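Local atomic coordinates of gamma-glutamyl phosphate reductase (Saccharomyces cerevisiae, PDB entry 1VLU), a protein that catalyses the NADPH-dependent reduction of L-gamma-glutamyl phosphate to the semialdehyde of glutamate and phosphate, the second step from glutamate towards proline. Residues L213-G218 / P233-A238; I226-K231 / N362-R367; D47-N52 / R168-I173. All coordinates share one frame; numbering follows the deposited sequence.

In the fold
Contact 3 (47-52 with 168-173) comes first and closes before the other two open; the segments of contacts 1 and 2 alternate. Contact 1 lies near the centre of the chain, on strand 213-217 of the mixed sheet, and contact 2 at the end of helix 220-228, which follows that strand. Their centres are about 13 Å apart and they touch, Ile-226 packing on Pro-216 and Val-234. Contact 2 then reaches the parallel sheet through the loop before strand 369-373, so the pair spans the junction of the two sheets in this aldehyde dehydrogenase fold. Contact 3 packs helices on the side of the centre opposite contact 2, its centre about 27 Å from contact 1 and about 36 Å from contact 2.

Contact 1: residues L213-G218 / P233-A238; sequences LVVPRG and PVLGHA
Val-214 and Val-234 form a single parallel beta bridge, by which the chain, on its way from helix 220-228 to the second sheet, runs briefly beside strand 213-217 of the mixed sheet in this aldehyde dehydrogenase fold. Two backbone hydrogen bonds hold it: Val-214 N gives to Pro-233 O at 2.9 Å, and Leu-235 N returns to Val-214 O, also at 2.9 Å and nearly straight (173°). On its other edge the strand pairs with 118-134 through Leu-131 and Ile-133. The run then ends in a type II turn from Val-234 to His-237, closed by His-237 N on Val-234 O (3.0 Å), with Gly-236 at the positive-phi position.

Apolar contacts line both faces. Leu-213 bends inward at its end, bringing CD2 to 4.2 Å from Leu-235 CD1, while Val-215 and Leu-235 run alongside each other in the same direction, with CG1 of the valine 4.0 Å from CD2 of the leucine. Across the bridge Val-214, Pro-216 and Val-234 share the other face, covered by Ile-226. There Val-234 CG1, anti to its backbone N (chi1 -177°), meets the proline ring at Pro-216 CG, 3.7 Å away.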
# COMPACT_ATOMS: atom_id res chain seq x y z
N LEU A 213 6.94 0.16 8.10
CA LEU A 213 8.19 -0.43 7.64
C LEU A 213 8.39 -1.78 8.25
O LEU A 213 8.16 -1.96 9.43
CB LEU A 213 9.38 0.46 8.00
CG LEU A 213 10.74 0.19 7.36
CD1 LEU A 213 10.71 0.37 5.84
CD2 LEU A 213 11.80 1.13 7.95
N VAL A 214 8.85 -2.73 7.44
CA VAL A 214 9.27 -4.03 7.92
C VAL A 214 10.77 -4.07 7.93
O VAL A 214 11.40 -3.75 6.92
CB VAL A 214 8.81 -5.20 7.01
CG1 VAL A 214 9.16 -6.52 7.68
CG2 VAL A 214 7.34 -5.13 6.73
N VAL A 215 11.34 -4.49 9.06
CA VAL A 215 12.78 -4.64 9.16
C VAL A 215 13.10 -6.14 9.30
O VAL A 215 12.83 -6.75 10.34
CB VAL A 215 13.35 -3.80 10.33
CG1 VAL A 215 14.83 -3.89 10.37
CG2 VAL A 215 12.90 -2.33 10.19
N PRO A 216 13.59 -6.77 8.21
CA PRO A 216 13.94 -8.19 8.32
C PRO A 216 15.36 -8.39 8.83
O PRO A 216 16.29 -7.75 8.34
CB PRO A 216 13.78 -8.70 6.89
CG PRO A 216 14.13 -7.50 6.04
CD PRO A 216 13.80 -6.26 6.84
N ARG A 217 15.52 -9.26 9.82
CA ARG A 217 16.84 -9.59 10.35
C ARG A 217 17.06 -11.12 10.31
O ARG A 217 16.92 -11.82 11.31
CB ARG A 217 17.01 -9.02 11.77
CG ARG A 217 16.92 -7.51 11.90
CD ARG A 217 18.20 -6.78 11.47
NE ARG A 217 19.37 -7.21 12.23
CZ ARG A 217 20.34 -8.01 11.76
NH1 ARG A 217 20.31 -8.47 10.51
NH2 ARG A 217 21.35 -8.34 12.55
N GLY A 218 17.41 -11.63 9.13
CA GLY A 218 17.66 -13.05 8.95
C GLY A 218 18.18 -13.42 7.57
O GLY A 218 19.01 -12.70 7.00
N PRO A 233 6.32 -1.42 2.95
CA PRO A 233 7.74 -1.37 2.52
C PRO A 233 8.71 -2.17 3.42
O PRO A 233 8.57 -2.19 4.65
CB PRO A 233 8.10 0.12 2.57
CG PRO A 233 6.84 0.87 2.85
CD PRO A 233 5.70 -0.08 3.03
N VAL A 234 9.68 -2.82 2.78
CA VAL A 234 10.69 -3.59 3.45
C VAL A 234 12.01 -2.84 3.41
O VAL A 234 12.49 -2.50 2.33
CB VAL A 234 10.86 -4.98 2.81
CG1 VAL A 234 11.88 -5.79 3.58
CG2 VAL A 234 9.51 -5.73 2.78
N LEU A 235 12.60 -2.61 4.59
CA LEU A 235 13.86 -1.89 4.67
C LEU A 235 14.94 -2.55 3.84
O LEU A 235 15.26 -3.72 4.03
CB LEU A 235 14.33 -1.77 6.13
CG LEU A 235 15.64 -0.99 6.31
CD1 LEU A 235 15.47 0.50 5.99
CD2 LEU A 235 16.16 -1.16 7.70
N GLY A 236 15.50 -1.78 2.91
CA GLY A 236 16.59 -2.26 2.06
C GLY A 236 16.15 -3.08 0.86
O GLY A 236 16.98 -3.67 0.22
N HIS A 237 14.85 -3.11 0.55
CA HIS A 237 14.32 -3.97 -0.53
C HIS A 237 13.07 -3.37 -1.15
O HIS A 237 11.96 -3.82 -0.86
CB HIS A 237 13.99 -5.39 -0.01
CG HIS A 237 15.18 -6.16 0.45
ND1 HIS A 237 15.53 -6.26 1.78
CD2 HIS A 237 16.14 -6.82 -0.24
CE1 HIS A 237 16.64 -6.97 1.89
NE2 HIS A 237 17.03 -7.33 0.68
N ALA A 238 13.25 -2.36 -2.00
CA ALA A 238 12.10 -1.71 -2.63
C ALA A 238 11.49 -2.58 -3.73
O ALA A 238 10.28 -2.51 -3.98
CB ALA A 238 12.49 -0.33 -3.18

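Contact 2: residues I226-K231 / N362-R367; sequences IKDTTK and NTHSSR
Asp-228 and His-364 meet carboxylate to ring edge, their planes turned 37° apart. With CG anti to its own carbonyl carbon (chi1 -58°), the ring of His-364 swings to the aspartate's side, and its own rotation turns the ND1 edge to the carboxylate, whose CG lies in the plane of the ring. ND1 donates to Asp-228 OD2 at 2.7 Å, using that oxygen's syn lone pair, although the bond is bent (142° at the hydrogen) and OD2 sits slightly off the ring plane. The same nitrogen makes a longer, weak bond to OD1, so the ring leans on both carboxylate oxygens. Thr-363 OG1, bonded to His-360 O, stands over one ring face.

OD1 is the busier oxygen: besides ND1 it takes a weak bond from Ser-365 N at 3.3 Å and a water at 2.7 Å. That water also donates to Ser-365 O, which ties the carboxylate to both ends of one residue. This His-carboxylate pair joins the C-terminal end of helix 220-228 to the loop that leads into strand 369-373 of the parallel sheet, and thus links the two halves of the aldehyde dehydrogenase fold. A carboxylate so close, near the negative end of a helix, would probably make the imidazole easier to protonate.

The CB of Ser-365 is directed at the helix end and lies 3.1 Å from Lys-227 O, while OG gives a weak bond to Thr-230 O at 3.3 Å, beyond the last helical turn. Ile-241 packs against both Asp-228 and His-364. At the start of the loop, Asn-362 O accepts from Arg-24 of the second subunit, and the side chain of Lys-231 packs on Asp-208 of that subunit as well as on Asp-208 of its own chain.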
# COMPACT_ATOMS: atom_id res chain seq x y z
N ILE A 226 8.75 -12.58 3.17
CA ILE A 226 8.18 -11.31 3.60
C ILE A 226 7.76 -10.47 2.40
O ILE A 226 6.64 -9.99 2.34
CB ILE A 226 9.15 -10.50 4.52
CG1 ILE A 226 9.27 -11.15 5.91
CG2 ILE A 226 8.71 -9.02 4.67
CD1 ILE A 226 10.56 -10.79 6.66
N LYS A 227 8.66 -10.29 1.43
CA LYS A 227 8.33 -9.54 0.23
C LYS A 227 7.06 -10.02 -0.48
O LYS A 227 6.26 -9.21 -0.92
CB LYS A 227 9.52 -9.51 -0.73
CG LYS A 227 10.14 -8.14 -0.89
CD LYS A 227 9.17 -7.28 -1.69
CE LYS A 227 9.52 -5.82 -1.68
NZ LYS A 227 8.32 -5.09 -2.15
N ASP A 228 6.86 -11.34 -0.55
CA ASP A 228 5.69 -11.89 -1.23
C ASP A 228 4.39 -11.87 -0.42
O ASP A 228 3.31 -12.14 -0.96
CB ASP A 228 5.98 -13.29 -1.77
CG ASP A 228 6.60 -13.28 -3.16
OD1 ASP A 228 6.85 -12.19 -3.71
OD2 ASP A 228 6.84 -14.38 -3.70
N THR A 229 4.48 -11.53 0.86
CA THR A 229 3.31 -11.58 1.72
C THR A 229 2.93 -10.23 2.30
O THR A 229 2.19 -10.15 3.29
CB THR A 229 3.51 -12.57 2.89
OG1 THR A 229 4.35 -13.65 2.47
CG2 THR A 229 2.16 -13.14 3.35
N THR A 230 3.44 -9.16 1.70
CA THR A 230 3.22 -7.84 2.29
C THR A 230 3.20 -6.72 1.30
O THR A 230 3.88 -6.78 0.28
CB THR A 230 4.25 -7.51 3.43
OG1 THR A 230 3.69 -6.52 4.29
CG2 THR A 230 5.57 -6.99 2.87
N LYS A 231 2.43 -5.68 1.62
CA LYS A 231 2.47 -4.40 0.89
C LYS A 231 3.19 -3.28 1.66
O LYS A 231 3.43 -2.22 1.10
CB LYS A 231 1.04 -3.95 0.56
CG LYS A 231 0.31 -4.87 -0.39
CD LYS A 231 0.79 -4.69 -1.82
CE LYS A 231 0.42 -3.32 -2.35
NZ LYS A 231 0.83 -3.22 -3.78
N ASN A 362 3.38 -14.40 -11.42
CA ASN A 362 2.20 -13.71 -10.95
C ASN A 362 1.88 -13.91 -9.46
O ASN A 362 0.91 -13.34 -8.98
CB ASN A 362 1.01 -14.08 -11.84
CG ASN A 362 1.08 -13.41 -13.19
OD1 ASN A 362 2.00 -12.64 -13.46
ND2 ASN A 362 0.11 -13.69 -14.04
N THR A 363 2.69 -14.70 -8.75
CA THR A 363 2.55 -14.86 -7.29
C THR A 363 3.43 -13.87 -6.52
O THR A 363 3.33 -13.78 -5.29
CB THR A 363 2.91 -16.28 -6.82
OG1 THR A 363 4.29 -16.52 -7.07
CG2 THR A 363 2.06 -17.34 -7.52
N HIS A 364 4.28 -13.13 -7.23
CA HIS A 364 5.14 -12.14 -6.60
C HIS A 364 4.46 -10.79 -6.42
O HIS A 364 3.80 -10.28 -7.33
CB HIS A 364 6.47 -11.99 -7.33
CG HIS A 364 7.24 -13.27 -7.41
ND1 HIS A 364 7.61 -13.98 -6.29
CD2 HIS A 364 7.67 -13.99 -8.47
CE1 HIS A 364 8.25 -15.08 -6.66
NE2 HIS A 364 8.29 -15.11 -7.98
N SER A 365 4.62 -10.25 -5.22
CA SER A 365 4.20 -8.91 -4.86
C SER A 365 4.89 -7.93 -5.80
O SER A 365 6.10 -8.05 -6.06
CB SER A 365 4.61 -8.61 -3.42
OG SER A 365 3.51 -8.13 -2.68
N SER A 366 4.11 -6.97 -6.29
CA SER A 366 4.50 -6.14 -7.44
C SER A 366 5.69 -5.20 -7.22
O SER A 366 6.23 -5.09 -6.11
CB SER A 366 3.28 -5.38 -8.01
OG SER A 366 2.95 -4.26 -7.21
N ARG A 367 6.06 -4.52 -8.30
CA ARG A 367 7.34 -3.81 -8.48
C ARG A 367 8.44 -4.83 -8.77
O ARG A 367 9.43 -4.93 -8.04
CB ARG A 367 7.69 -2.91 -7.28
O HOH W 1 8.14 -10.12 -4.91

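Contact 3: residues D47-N52 / R168-I173; sequences DALKAN and REMAKI
Ile-173 holds CG1 anti to its carbonyl carbon (chi1 -61°) and CG2 anti to its backbone N, and this splits its branches over helix 35-51: CG2 goes to Ala-48 and CD1 to Asn-52. The first meeting is tight, Ile-173 CG2 to Ala-48 CB being 3.4 Å, shorter than usual for two carbons. Ile-173 CD1 comes to 3.6 Å from Asn-52 CB, the two side chains passing one another head to tail. Leu-49 lies aslant to the isoleucine, its CD2 at 4.0 Å from Ile-173 CG2, and Leu-49 CD2 also touches CE of selenomethionine Met-170 at 4.2 Å.

The axes of segments 47-51 and 168-173 come within 10.2 Å, their directions 136° apart. Helix 164-185 is the connection of a beta-alpha-beta unit between the neighbouring parallel strands 154-158 and 192-194 of the mixed sheet, and helix 35-51 packs against it, with Ile-56 of helix 53-69 touching both Leu-49 and Ile-173.

Asn-52 marks where helix 35-51 stops and helix 53-69 starts. Rather than capping the second, its amide turns back on the first: ND2 gives a nearly straight bond (173°) to Ala-48 O at 2.7 Å, with the acceptor in the amide plane. Putting an alanine here would probably leave Ala-48 O with just the weak backbone bond from this position, the end of the helix less firmly fixed beside Ile-173. Further along helix 164-185, Ile-173 O accepts from Thr-177 OG1.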
# COMPACT_ATOMS: atom_id res chain seq x y z
N ASP A 47 20.08 -1.36 32.41
CA ASP A 47 20.31 -1.75 33.81
C ASP A 47 19.52 -3.01 34.16
O ASP A 47 20.04 -3.94 34.78
CB ASP A 47 19.93 -0.61 34.76
CG ASP A 47 20.87 0.61 34.63
OD1 ASP A 47 21.89 0.55 33.89
OD2 ASP A 47 20.59 1.64 35.29
N ALA A 48 18.26 -3.05 33.74
CA ALA A 48 17.40 -4.19 33.99
C ALA A 48 17.93 -5.46 33.31
O ALA A 48 17.87 -6.54 33.88
CB ALA A 48 15.98 -3.89 33.56
N LEU A 49 18.44 -5.32 32.08
CA LEU A 49 19.00 -6.47 31.36
C LEU A 49 20.30 -6.97 31.99
O LEU A 49 20.56 -8.18 32.04
CB LEU A 49 19.22 -6.15 29.88
CG LEU A 49 17.95 -6.00 29.04
CD1 LEU A 49 18.31 -5.38 27.73
CD2 LEU A 49 17.21 -7.31 28.86
N LYS A 50 21.12 -6.04 32.46
CA LYS A 50 22.36 -6.39 33.13
C LYS A 50 22.06 -7.08 34.46
O LYS A 50 22.58 -8.17 34.74
CB LYS A 50 23.22 -5.14 33.31
CG LYS A 50 24.58 -5.35 33.94
CD LYS A 50 25.31 -4.01 33.99
CE LYS A 50 26.03 -3.82 35.33
NZ LYS A 50 27.30 -4.58 35.45
N ALA A 51 21.18 -6.48 35.26
CA ALA A 51 20.80 -7.06 36.55
C ALA A 51 20.19 -8.45 36.41
O ALA A 51 20.25 -9.26 37.33
CB ALA A 51 19.85 -6.14 37.32
N ASN A 52 19.61 -8.74 35.25
CA ASN A 52 18.96 -10.04 35.02
C ASN A 52 19.71 -10.96 34.08
O ASN A 52 19.11 -11.86 33.50
CB ASN A 52 17.54 -9.83 34.51
CG ASN A 52 16.63 -9.31 35.59
OD1 ASN A 52 16.07 -10.09 36.35
ND2 ASN A 52 16.47 -7.98 35.67
N ARG A 168 11.33 -14.72 25.45
CA ARG A 168 10.47 -14.66 26.65
C ARG A 168 11.07 -13.90 27.84
O ARG A 168 10.45 -12.97 28.36
CB ARG A 168 10.12 -16.09 27.13
CG ARG A 168 8.81 -16.19 27.94
CD ARG A 168 8.67 -17.47 28.84
NE ARG A 168 9.18 -18.73 28.28
CZ ARG A 168 8.76 -19.31 27.14
NH1 ARG A 168 7.82 -18.74 26.38
NH2 ARG A 168 9.30 -20.46 26.75
N GLU A 169 12.25 -14.31 28.29
CA GLU A 169 12.94 -13.63 29.38
C GLU A 169 13.23 -12.15 29.13
O GLU A 169 13.00 -11.31 30.00
CB GLU A 169 14.22 -14.38 29.76
CG GLU A 169 14.05 -15.21 31.00
CD GLU A 169 13.28 -14.48 32.09
OE1 GLU A 169 13.81 -13.47 32.62
OE2 GLU A 169 12.14 -14.91 32.40
N MSE A 170 13.73 -11.83 27.94
CA MSE A 170 14.06 -10.45 27.56
C MSE A 170 12.83 -9.58 27.42
O MSE A 170 12.83 -8.46 27.90
CB MSE A 170 14.92 -10.42 26.30
CG MSE A 170 16.34 -10.92 26.56
SE MSE A 170 17.55 -10.88 25.00
CE MSE A 170 18.02 -8.92 25.02
N ALA A 171 11.80 -10.09 26.75
CA ALA A 171 10.49 -9.42 26.68
C ALA A 171 9.95 -9.06 28.06
O ALA A 171 9.53 -7.93 28.28
CB ALA A 171 9.48 -10.28 25.95
N LYS A 172 9.98 -10.00 29.00
CA LYS A 172 9.54 -9.77 30.37
C LYS A 172 10.25 -8.56 30.99
O LYS A 172 9.62 -7.72 31.62
CB LYS A 172 9.76 -11.02 31.23
CG LYS A 172 9.16 -10.92 32.64
CD LYS A 172 9.39 -12.19 33.48
N ILE A 173 11.56 -8.49 30.80
CA ILE A 173 12.36 -7.44 31.41
C ILE A 173 12.10 -6.06 30.79
O ILE A 173 12.05 -5.05 31.51
CB ILE A 173 13.88 -7.78 31.37
CG1 ILE A 173 14.16 -9.08 32.13
CG2 ILE A 173 14.72 -6.65 31.93
CD1 ILE A 173 15.40 -9.80 31.64